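PDB 4HV0: AvtR from Acidianus filamentous virus 6, which probably binds DNA through ribbon-helix-helix elements and regulates transcription for a virus that infects hyperthermophilic archaea. Local coordinates for residues R90-K93 with E94-M97; I28-I31 with L32-F36; K14-A17 with K18-T22. All blocks are in the same frame, centred on the assembly; numbering follows the deposited sequence.

Contact 1. Residues R90-K93 with E94-M97; sequences RFLK and EMIM
Arg-90 and Glu-94 lie side by side, one helical turn apart, and their side chains point the same way. They form an i to i+4 salt bridge within helix 88-97. Arg-90 NE gives its hydrogen to Glu-94 OE2 at 3.0 Å, in a nearly straight bond with an angle of 169° at the hydrogen. The carboxylate oxygen sits at the edge of the guanidinium group, close to its plane. OE2 is met on its anti side, well out of the carboxylate plane, and the two flat groups are turned 40° apart. Glu-94 CG stands anti to its own carbonyl carbon (chi1 -68°). The extended chain then runs back past Arg-90 O toward NE. The guanidinium has a second hold, because Arg-90 NH1 bonds to Gly-85 O.

Backbone bonds set this spacing. Glu-94 N reaches Arg-90 O at 2.9 Å. Ile-96 N bonds in the same way to Leu-92 O, and Met-97 N to Lys-93 O. Met-95 N bonds to Phe-91 O and more weakly to Leu-92 O.

The apolar contact is looser. Leu-92 CD2 lies 4.5 Å from SE of Met-95, a selenomethionine. Both side chains also touch Ile-31 of helix 24-36. Leu-92 packs on Val-9 and Met-95 on Phe-12, both of helix 7-19. Lys-93 sends its NZ to Glu-6, with which it forms a salt bridge.

The arrangement is that of an amphipathic helix, with an ion pair on its outer side and an apolar side laid on the two helices of the ribbon-helix-helix region.

Contact 2. Residues I28-I31 with L32-F36; sequences IRKI and LKEYF
The Tyr-35 ring turns an edge toward the backbone oxygen of Ile-31, one turn back in helix 24-36. Its CD1 lies 3.3 Å from Ile-31 O, which sits near the ring plane. The branch methyl of Ile-31, CG2, comes to the CD1 corner of the ring from above its plane, 3.9 Å from Tyr-35 CD1. The two side chains cross at a slant. The second ring, Phe-36, has the CA of Leu-32 at its edge and in its plane. It also packs on Glu-80 and Leu-81 of helix 71-84.

Ile-28 and Leu-32 run alongside each other in the same direction. Ile-28 CG2 touches Leu-32 CD1 at 3.9 Å. Ile-28 CG2 is the branch anti to the backbone N, while CG1 (chi1 -71°) leads away from Leu-32.

This helix is the second of the ribbon-helix-helix motif of the CopG family. Ile-28 and Ile-31 meet Leu-13 of helix 7-19, the first helix. Leu-32 rests on Leu-69 and Leu-88. The buried apolar side therefore faces several parts of the fold at once.

The other side of the helix carries charge. Lys-30 and Glu-34 lie side by side, with Lys-30 CE 3.8 Å from Glu-34 OE2. NZ itself stays 4.3 Å from OE2, too far for a salt bridge. It also has a long, weak ion pair with Glu-20. The backbone bonds are regular: Leu-32 N to Ile-28 O is 2.8 Å, and Tyr-35 N to Ile-31 O is also 2.8 Å.

Contact 3. Residues K14-A17 with K18-T22; sequences KKKA and KEEGT
Lys-14 bends twice near its end (chi3 64°, chi4 76°), which turns its NZ toward Lys-18. The Lys-18 chain is extended and leaves with CG beside its own backbone N (chi1 -83°). The two ammonium groups, of like charge, end 3.6 Å apart, NZ of Lys-14 to NZ of Lys-18.

The site is the end of helix 7-19, where the chain enters the turn between the two helices of the ribbon-helix-helix motif. Three i to i+4 backbone bonds complete the helix. Lys-18 N meets Lys-14 O at 2.9 Å, Glu-19 N meets Lys-15 O at 2.8 Å and Glu-20 N meets Lys-16 O at 2.9 Å. Glu-20 is the first residue to leave helical backbone angles. Gly-21 is modelled at the centre of an inverse gamma turn, but the oxygens of Ala-17 and Glu-20 are too close together there, so the detail of the turn is doubtful. Ala-17 is buried against Val-24 and Val-27 of helix 24-36, and Thr-22 also packs on Val-27.

Lys-16 lies alongside Glu-20 and slants across Glu-19. Its NZ is 4.5 Å from Glu-20 OE2, not a salt bridge at this distance. The nearer approach is by carbon, Lys-16 CE to Glu-20 OE2, at 3.8 Å.

In the fold
Contacts 3 and 2 lie on the consecutive helices 7-19 and 24-36 of the ribbon-helix-helix region. Contact 1 lies on helix 88-97, much later in the chain. Contacts 1 and 2 have centres about 13 Å apart and pack directly. Met-95 SE lies 3.7 Å from Ile-31 CG2, Leu-92 CD2 lies 3.8 Å from Ile-31 CD1, and Phe-91 CZ lies 3.7 Å from Tyr-35 CB. Leu-32 adds a further touch to helix 88-97, on Leu-88. Contacts 2 and 3, about 15 Å apart between centres, come nearest at Lys-30 NZ and Glu-20 OE1, 3.9 Å apart, a long and weak ion pair. Contacts 1 and 3 do not touch, with nearest atoms about 6 Å apart.

Contact 1. Residues R90-K93 with E94-M97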
ATOM      1  N   ARG A  90      -8.542  -1.982  -1.340  1.00 41.13           N
ATOM      2  CA  ARG A  90      -9.243  -3.195  -1.647  1.00 40.62           C
ATOM      3  C   ARG A  90      -8.308  -4.196  -2.385  1.00 46.06           C
ATOM      4  O   ARG A  90      -8.383  -5.386  -2.128  1.00 43.10           O
ATOM      5  CB  ARG A  90     -10.466  -2.929  -2.499  1.00 41.47           C
ATOM      6  CG  ARG A  90     -11.363  -4.163  -2.671  1.00 36.44           C
ATOM      7  CD  ARG A  90     -12.501  -3.797  -3.587  1.00 39.85           C
ATOM      8  NE  ARG A  90     -12.406  -4.567  -4.829  1.00 47.54           N
ATOM      9  CZ  ARG A  90     -12.666  -4.121  -6.049  1.00 47.70           C
ATOM     10  NH1 ARG A  90     -13.058  -2.890  -6.255  1.00 53.39           N
ATOM     11  NH2 ARG A  90     -12.536  -4.927  -7.070  1.00 56.96           N
ATOM     12  N   PHE A  91      -7.434  -3.696  -3.257  1.00 39.47           N
ATOM     13  CA  PHE A  91      -6.476  -4.543  -3.933  1.00 49.05           C
ATOM     14  C   PHE A  91      -5.562  -5.246  -2.921  1.00 48.05           C
ATOM     15  O   PHE A  91      -5.449  -6.452  -2.934  1.00 50.23           O
ATOM     16  CB  PHE A  91      -5.690  -3.672  -4.911  1.00 52.69           C
ATOM     17  CG  PHE A  91      -4.529  -4.331  -5.553  1.00 51.97           C
ATOM     18  CD1 PHE A  91      -4.675  -5.009  -6.736  1.00 61.07           C
ATOM     19  CD2 PHE A  91      -3.263  -4.157  -5.038  1.00 62.85           C
ATOM     20  CE1 PHE A  91      -3.579  -5.582  -7.352  1.00 70.67           C
ATOM     21  CE2 PHE A  91      -2.156  -4.707  -5.654  1.00 63.99           C
ATOM     22  CZ  PHE A  91      -2.312  -5.424  -6.807  1.00 63.20           C
ATOM     23  N   LEU A  92      -4.975  -4.493  -2.003  1.00 50.76           N
ATOM     24  CA  LEU A  92      -4.155  -5.095  -0.946  1.00 56.66           C
ATOM     25  C   LEU A  92      -4.961  -6.042  -0.049  1.00 57.51           C
ATOM     26  O   LEU A  92      -4.462  -7.076   0.364  1.00 65.66           O
ATOM     27  CB  LEU A  92      -3.524  -4.022  -0.068  1.00 50.19           C
ATOM     28  CG  LEU A  92      -2.557  -3.072  -0.741  1.00 48.70           C
ATOM     29  CD1 LEU A  92      -2.335  -1.872   0.148  1.00 45.19           C
ATOM     30  CD2 LEU A  92      -1.243  -3.802  -0.998  1.00 49.44           C
ATOM     31  N   LYS A  93      -6.218  -5.712   0.210  1.00 56.87           N
ATOM     32  CA  LYS A  93      -7.086  -6.570   1.029  1.00 64.95           C
ATOM     33  C   LYS A  93      -7.355  -7.921   0.363  1.00 62.92           C
ATOM     34  O   LYS A  93      -7.366  -8.946   1.018  1.00 72.88           O
ATOM     35  CB  LYS A  93      -8.408  -5.843   1.309  1.00 68.26           C
ATOM     36  CG  LYS A  93      -9.214  -6.335   2.488  1.00 68.02           C
ATOM     37  CD  LYS A  93     -10.298  -5.319   2.891  1.00 86.15           C
ATOM     38  CE  LYS A  93     -11.317  -4.980   1.775  1.00 86.93           C
ATOM     39  NZ  LYS A  93     -12.383  -3.969   2.085  1.00 81.96           N
ATOM     40  N   GLU A  94      -7.574  -7.913  -0.946  1.00 64.35           N
ATOM     41  CA  GLU A  94      -7.817  -9.145  -1.688  1.00 63.65           C
ATOM     42  C   GLU A  94      -6.577 -10.026  -1.793  1.00 63.95           C
ATOM     43  O   GLU A  94      -6.663 -11.242  -1.922  1.00 70.95           O
ATOM     44  CB  GLU A  94      -8.295  -8.819  -3.101  1.00 62.74           C
ATOM     45  CG  GLU A  94      -9.675  -8.180  -3.146  1.00 63.58           C
ATOM     46  CD  GLU A  94     -10.168  -7.955  -4.555  1.00 73.95           C
ATOM     47  OE1 GLU A  94      -9.521  -8.458  -5.525  1.00 90.44           O
ATOM     48  OE2 GLU A  94     -11.217  -7.303  -4.699  1.00 78.02           O
HETATM   49  N   MSE A  95      -5.425  -9.386  -1.806  1.00 72.87           N
HETATM   50  CA  MSE A  95      -4.157 -10.062  -1.894  1.00 73.01           C
HETATM   51  C   MSE A  95      -3.884 -10.737  -0.575  1.00 78.68           C
HETATM   52  O   MSE A  95      -3.427 -11.866  -0.554  1.00 92.02           O
HETATM   53  CB  MSE A  95      -3.189  -8.934  -2.167  1.00 63.85           C
HETATM   54  CG  MSE A  95      -1.905  -9.500  -2.674  1.00 68.42           C
HETATM   55 SE   MSE A  95      -0.649  -8.051  -2.320  0.50 75.33          SE
HETATM   56  CE  MSE A  95      -0.261  -8.355  -0.420  1.00 76.04           C
ATOM     57  N   ILE A  96      -4.175 -10.058   0.535  1.00 81.20           N
ATOM     58  CA  ILE A  96      -4.078 -10.652   1.868  1.00 80.28           C
ATOM     59  C   ILE A  96      -4.918 -11.924   1.898  1.00 85.76           C
ATOM     60  O   ILE A  96      -4.385 -13.029   2.074  1.00 79.94           O
ATOM     61  CB  ILE A  96      -4.618  -9.695   2.964  1.00 87.22           C
ATOM     62  CG1 ILE A  96      -3.858  -8.359   3.019  1.00 87.12           C
ATOM     63  CG2 ILE A  96      -4.616 -10.368   4.331  1.00 85.92           C
ATOM     64  CD1 ILE A  96      -2.410  -8.423   2.649  1.00 74.06           C
HETATM   65  N   MSE A  97      -6.222 -11.759   1.659  1.00 87.82           N
HETATM   66  CA  MSE A  97      -7.189 -12.853   1.703  1.00 90.59           C
HETATM   67  C   MSE A  97      -6.799 -14.065   0.889  1.00 94.68           C
HETATM   68  O   MSE A  97      -7.133 -15.196   1.259  1.00106.56           O
HETATM   69  CB  MSE A  97      -8.551 -12.345   1.259  1.00104.38           C
HETATM   70  CG  MSE A  97      -9.158 -11.651   2.478  1.00108.39           C
HETATM   71 SE   MSE A  97     -10.373 -12.854   3.492  0.50135.19          SE
HETATM   72  CE  MSE A  97      -9.347 -14.503   3.889  1.00105.01           C
TER

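Contact 2. Residues I28-I31 with L32-F36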
ATOM      1  N   ILE A  28       4.875  -1.743   0.660  1.00 60.52           N
ATOM      2  CA  ILE A  28       3.937  -1.262  -0.366  1.00 60.50           C
ATOM      3  C   ILE A  28       4.642  -1.081  -1.702  1.00 63.91           C
ATOM      4  O   ILE A  28       4.150  -1.589  -2.707  1.00 68.46           O
ATOM      5  CB  ILE A  28       3.283   0.067   0.029  1.00 56.83           C
ATOM      6  CG1 ILE A  28       2.293  -0.156   1.152  1.00 52.95           C
ATOM      7  CG2 ILE A  28       2.612   0.753  -1.146  1.00 56.00           C
ATOM      8  CD1 ILE A  28       1.951   1.164   1.816  1.00 58.37           C
ATOM      9  N   ARG A  29       5.804  -0.412  -1.719  1.00 66.77           N
ATOM     10  CA  ARG A  29       6.595  -0.282  -2.950  1.00 62.65           C
ATOM     11  C   ARG A  29       6.945  -1.620  -3.578  1.00 65.19           C
ATOM     12  O   ARG A  29       6.825  -1.772  -4.791  1.00 78.05           O
ATOM     13  CB  ARG A  29       7.850   0.533  -2.773  1.00 64.55           C
ATOM     14  CG  ARG A  29       7.572   2.016  -2.839  1.00 75.39           C
ATOM     15  CD  ARG A  29       8.835   2.821  -3.114  1.00 88.62           C
ATOM     16  NE  ARG A  29       9.787   2.697  -2.019  1.00103.94           N
ATOM     17  CZ  ARG A  29       9.706   3.349  -0.855  1.00112.16           C
ATOM     18  NH1 ARG A  29       8.709   4.203  -0.604  1.00117.36           N
ATOM     19  NH2 ARG A  29      10.633   3.137   0.075  1.00120.12           N
ATOM     20  N   LYS A  30       7.285  -2.617  -2.775  1.00 64.44           N
ATOM     21  CA  LYS A  30       7.607  -3.926  -3.333  1.00 66.29           C
ATOM     22  C   LYS A  30       6.375  -4.567  -3.977  1.00 65.59           C
ATOM     23  O   LYS A  30       6.460  -5.089  -5.094  1.00 65.64           O
ATOM     24  CB  LYS A  30       8.236  -4.832  -2.270  1.00 76.04           C
ATOM     25  CG  LYS A  30       8.760  -6.166  -2.797  1.00 91.54           C
ATOM     26  CD  LYS A  30       9.937  -6.680  -1.967  1.00101.04           C
ATOM     27  CE  LYS A  30      10.226  -8.168  -2.184  1.00106.98           C
ATOM     28  NZ  LYS A  30       9.572  -9.081  -1.203  1.00111.42           N
ATOM     29  N   ILE A  31       5.221  -4.496  -3.305  1.00 57.89           N
ATOM     30  CA  ILE A  31       3.971  -5.034  -3.862  1.00 51.97           C
ATOM     31  C   ILE A  31       3.626  -4.306  -5.165  1.00 51.82           C
ATOM     32  O   ILE A  31       3.353  -4.950  -6.184  1.00 49.96           O
ATOM     33  CB  ILE A  31       2.808  -4.881  -2.886  1.00 52.30           C
ATOM     34  CG1 ILE A  31       3.015  -5.795  -1.711  1.00 54.66           C
ATOM     35  CG2 ILE A  31       1.456  -5.238  -3.562  1.00 43.29           C
ATOM     36  CD1 ILE A  31       2.200  -5.371  -0.518  1.00 64.23           C
ATOM     37  N   LEU A  32       3.706  -2.975  -5.157  1.00 49.76           N
ATOM     38  CA  LEU A  32       3.457  -2.213  -6.396  1.00 52.67           C
ATOM     39  C   LEU A  32       4.433  -2.570  -7.525  1.00 50.92           C
ATOM     40  O   LEU A  32       4.026  -2.642  -8.673  1.00 52.64           O
ATOM     41  CB  LEU A  32       3.464  -0.716  -6.167  1.00 48.88           C
ATOM     42  CG  LEU A  32       2.397  -0.234  -5.149  1.00 47.81           C
ATOM     43  CD1 LEU A  32       2.427   1.280  -4.995  1.00 41.63           C
ATOM     44  CD2 LEU A  32       0.977  -0.731  -5.421  1.00 43.70           C
ATOM     45  N   LYS A  33       5.706  -2.770  -7.218  1.00 56.12           N
ATOM     46  CA  LYS A  33       6.685  -3.132  -8.272  1.00 59.27           C
ATOM     47  C   LYS A  33       6.365  -4.493  -8.851  1.00 54.28           C
ATOM     48  O   LYS A  33       6.314  -4.651 -10.055  1.00 62.11           O
ATOM     49  CB  LYS A  33       8.128  -3.085  -7.756  1.00 62.37           C
ATOM     50  CG  LYS A  33       8.640  -1.657  -7.588  1.00 64.09           C
ATOM     51  CD  LYS A  33       9.639  -1.622  -6.454  1.00 64.61           C
ATOM     52  CE  LYS A  33      10.906  -0.886  -6.862  1.00 74.74           C
ATOM     53  NZ  LYS A  33      11.996  -1.049  -5.856  1.00 79.60           N
ATOM     54  N   GLU A  34       6.055  -5.445  -7.992  1.00 55.11           N
ATOM     55  CA  GLU A  34       5.740  -6.805  -8.419  1.00 59.05           C
ATOM     56  C   GLU A  34       4.424  -6.936  -9.174  1.00 55.87           C
ATOM     57  O   GLU A  34       4.370  -7.576 -10.208  1.00 57.10           O
ATOM     58  CB  GLU A  34       5.784  -7.761  -7.221  1.00 68.69           C
ATOM     59  CG  GLU A  34       7.219  -7.922  -6.704  1.00 90.25           C
ATOM     60  CD  GLU A  34       7.373  -8.940  -5.589  1.00100.98           C
ATOM     61  OE1 GLU A  34       6.372  -9.247  -4.908  1.00119.62           O
ATOM     62  OE2 GLU A  34       8.512  -9.398  -5.362  1.00107.95           O
ATOM     63  N   TYR A  35       3.351  -6.347  -8.663  1.00 58.36           N
ATOM     64  CA  TYR A  35       2.029  -6.504  -9.302  1.00 52.55           C
ATOM     65  C   TYR A  35       1.776  -5.540 -10.459  1.00 47.47           C
ATOM     66  O   TYR A  35       0.966  -5.854 -11.285  1.00 47.86           O
ATOM     67  CB  TYR A  35       0.898  -6.397  -8.280  1.00 59.26           C
ATOM     68  CG  TYR A  35       0.765  -7.590  -7.376  1.00 61.72           C
ATOM     69  CD1 TYR A  35       1.698  -7.832  -6.401  1.00 60.40           C
ATOM     70  CD2 TYR A  35      -0.301  -8.462  -7.492  1.00 70.93           C
ATOM     71  CE1 TYR A  35       1.603  -8.909  -5.565  1.00 64.90           C
ATOM     72  CE2 TYR A  35      -0.418  -9.539  -6.630  1.00 77.74           C
ATOM     73  CZ  TYR A  35       0.549  -9.752  -5.672  1.00 72.01           C
ATOM     74  OH  TYR A  35       0.480 -10.825  -4.819  1.00 83.63           O
ATOM     75  N   PHE A  36       2.468  -4.402 -10.534  1.00 41.93           N
ATOM     76  CA  PHE A  36       2.345  -3.506 -11.701  1.00 42.04           C
ATOM     77  C   PHE A  36       3.522  -3.632 -12.659  1.00 43.82           C
ATOM     78  O   PHE A  36       3.494  -3.098 -13.757  1.00 37.55           O
ATOM     79  CB  PHE A  36       2.051  -2.058 -11.289  1.00 42.60           C
ATOM     80  CG  PHE A  36       0.729  -1.953 -10.596  1.00 46.50           C
ATOM     81  CD1 PHE A  36      -0.466  -1.893 -11.316  1.00 48.56           C
ATOM     82  CD2 PHE A  36       0.660  -2.084  -9.243  1.00 45.49           C
ATOM     83  CE1 PHE A  36      -1.686  -1.899 -10.670  1.00 47.40           C
ATOM     84  CE2 PHE A  36      -0.554  -2.094  -8.589  1.00 52.24           C
ATOM     85  CZ  PHE A  36      -1.737  -2.011  -9.311  1.00 47.43           C
TER

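Contact 3. Residues K14-A17 with K18-T22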
ATOM      1  N   LYS A  14       2.502  -4.094   8.323  1.00 89.52           N
ATOM      2  CA  LYS A  14       3.452  -3.849   9.407  1.00 97.04           C
ATOM      3  C   LYS A  14       4.247  -5.123   9.747  1.00 94.96           C
ATOM      4  O   LYS A  14       5.453  -5.038   9.999  1.00 92.40           O
ATOM      5  CB  LYS A  14       2.723  -3.317  10.648  1.00101.70           C
ATOM      6  CG  LYS A  14       3.623  -2.610  11.656  1.00102.14           C
ATOM      7  CD  LYS A  14       2.853  -1.656  12.557  1.00103.45           C
ATOM      8  CE  LYS A  14       1.841  -2.358  13.454  1.00101.24           C
ATOM      9  NZ  LYS A  14       2.560  -3.024  14.573  1.00 93.88           N
ATOM     10  N   LYS A  15       3.567  -6.279   9.743  1.00 91.18           N
ATOM     11  CA  LYS A  15       4.207  -7.574   9.999  1.00 96.66           C
ATOM     12  C   LYS A  15       5.207  -7.946   8.935  1.00 98.41           C
ATOM     13  O   LYS A  15       6.275  -8.422   9.273  1.00107.62           O
ATOM     14  CB  LYS A  15       3.186  -8.715  10.131  1.00 97.53           C
ATOM     15  CG  LYS A  15       2.369  -8.699  11.422  1.00113.55           C
ATOM     16  CD  LYS A  15       1.045  -9.448  11.267  1.00117.77           C
ATOM     17  CE  LYS A  15       0.204  -9.336  12.545  1.00117.04           C
ATOM     18  NZ  LYS A  15      -1.188  -9.872  12.470  1.00118.34           N
ATOM     19  N   LYS A  16       4.883  -7.741   7.661  1.00100.44           N
ATOM     20  CA  LYS A  16       5.881  -7.980   6.634  1.00 97.54           C
ATOM     21  C   LYS A  16       7.023  -6.979   6.792  1.00 98.44           C
ATOM     22  O   LYS A  16       8.172  -7.355   6.657  1.00 93.17           O
ATOM     23  CB  LYS A  16       5.309  -7.908   5.216  1.00105.82           C
ATOM     24  CG  LYS A  16       4.274  -8.979   4.915  1.00111.00           C
ATOM     25  CD  LYS A  16       4.369  -9.491   3.483  1.00111.16           C
ATOM     26  CE  LYS A  16       5.396 -10.610   3.350  1.00114.40           C
ATOM     27  NZ  LYS A  16       5.018 -11.569   2.276  1.00114.80           N
ATOM     28  N   ALA A  17       6.723  -5.719   7.107  1.00 94.45           N
ATOM     29  CA  ALA A  17       7.796  -4.732   7.283  1.00 94.51           C
ATOM     30  C   ALA A  17       8.775  -5.201   8.371  1.00 98.75           C
ATOM     31  O   ALA A  17       9.977  -5.193   8.160  1.00106.80           O
ATOM     32  CB  ALA A  17       7.249  -3.341   7.589  1.00 84.50           C
ATOM     33  N   LYS A  18       8.261  -5.690   9.494  1.00100.50           N
ATOM     34  CA  LYS A  18       9.121  -6.255  10.538  1.00 99.16           C
ATOM     35  C   LYS A  18       9.797  -7.582  10.115  1.00 99.10           C
ATOM     36  O   LYS A  18      11.023  -7.680  10.179  1.00 96.02           O
ATOM     37  CB  LYS A  18       8.338  -6.422  11.846  1.00101.94           C
ATOM     38  CG  LYS A  18       8.272  -5.130  12.656  1.00102.65           C
ATOM     39  CD  LYS A  18       7.215  -5.157  13.751  1.00102.31           C
ATOM     40  CE  LYS A  18       7.078  -3.774  14.380  1.00101.59           C
ATOM     41  NZ  LYS A  18       6.010  -3.683  15.414  1.00101.48           N
ATOM     42  N   GLU A  19       9.008  -8.566   9.659  1.00 93.21           N
ATOM     43  CA  GLU A  19       9.518  -9.871   9.142  1.00 92.75           C
ATOM     44  C   GLU A  19      10.729  -9.691   8.235  1.00106.88           C
ATOM     45  O   GLU A  19      11.703 -10.438   8.311  1.00126.79           O
ATOM     46  CB  GLU A  19       8.452 -10.642   8.334  1.00 90.08           C
ATOM     47  CG  GLU A  19       7.618 -11.637   9.134  1.00 91.12           C
ATOM     48  CD  GLU A  19       6.571 -12.373   8.300  1.00 99.65           C
ATOM     49  OE1 GLU A  19       6.421 -12.113   7.070  1.00103.30           O
ATOM     50  OE2 GLU A  19       5.866 -13.224   8.893  1.00106.69           O
ATOM     51  N   GLU A  20      10.652  -8.690   7.372  1.00115.49           N
ATOM     52  CA  GLU A  20      11.746  -8.288   6.515  1.00113.32           C
ATOM     53  C   GLU A  20      12.242  -7.047   7.218  1.00110.48           C
ATOM     54  O   GLU A  20      11.489  -6.390   7.898  1.00126.51           O
ATOM     55  CB  GLU A  20      11.204  -7.971   5.113  1.00124.56           C
ATOM     56  CG  GLU A  20      10.041  -8.892   4.692  1.00127.65           C
ATOM     57  CD  GLU A  20       9.761  -8.926   3.199  1.00128.06           C
ATOM     58  OE1 GLU A  20      10.160  -7.974   2.486  1.00123.46           O
ATOM     59  OE2 GLU A  20       9.131  -9.918   2.748  1.00128.06           O
ATOM     60  N   GLY A  21      13.504  -6.712   7.088  1.00105.27           N
ATOM     61  CA  GLY A  21      14.029  -5.589   7.862  1.00104.09           C
ATOM     62  C   GLY A  21      13.759  -4.236   7.233  1.00 99.44           C
ATOM     63  O   GLY A  21      14.696  -3.539   6.874  1.00 97.02           O
ATOM     64  N   THR A  22      12.491  -3.842   7.128  1.00 93.87           N
ATOM     65  CA  THR A  22      12.132  -2.659   6.330  1.00 91.72           C
ATOM     66  C   THR A  22      10.922  -1.944   6.882  1.00 91.58           C
ATOM     67  O   THR A  22      10.266  -2.421   7.802  1.00 94.54           O
ATOM     68  CB  THR A  22      11.782  -3.055   4.882  1.00 88.40           C
ATOM     69  OG1 THR A  22      11.050  -4.293   4.914  1.00 91.15           O
ATOM     70  CG2 THR A  22      13.050  -3.179   4.013  1.00 84.41           C
TER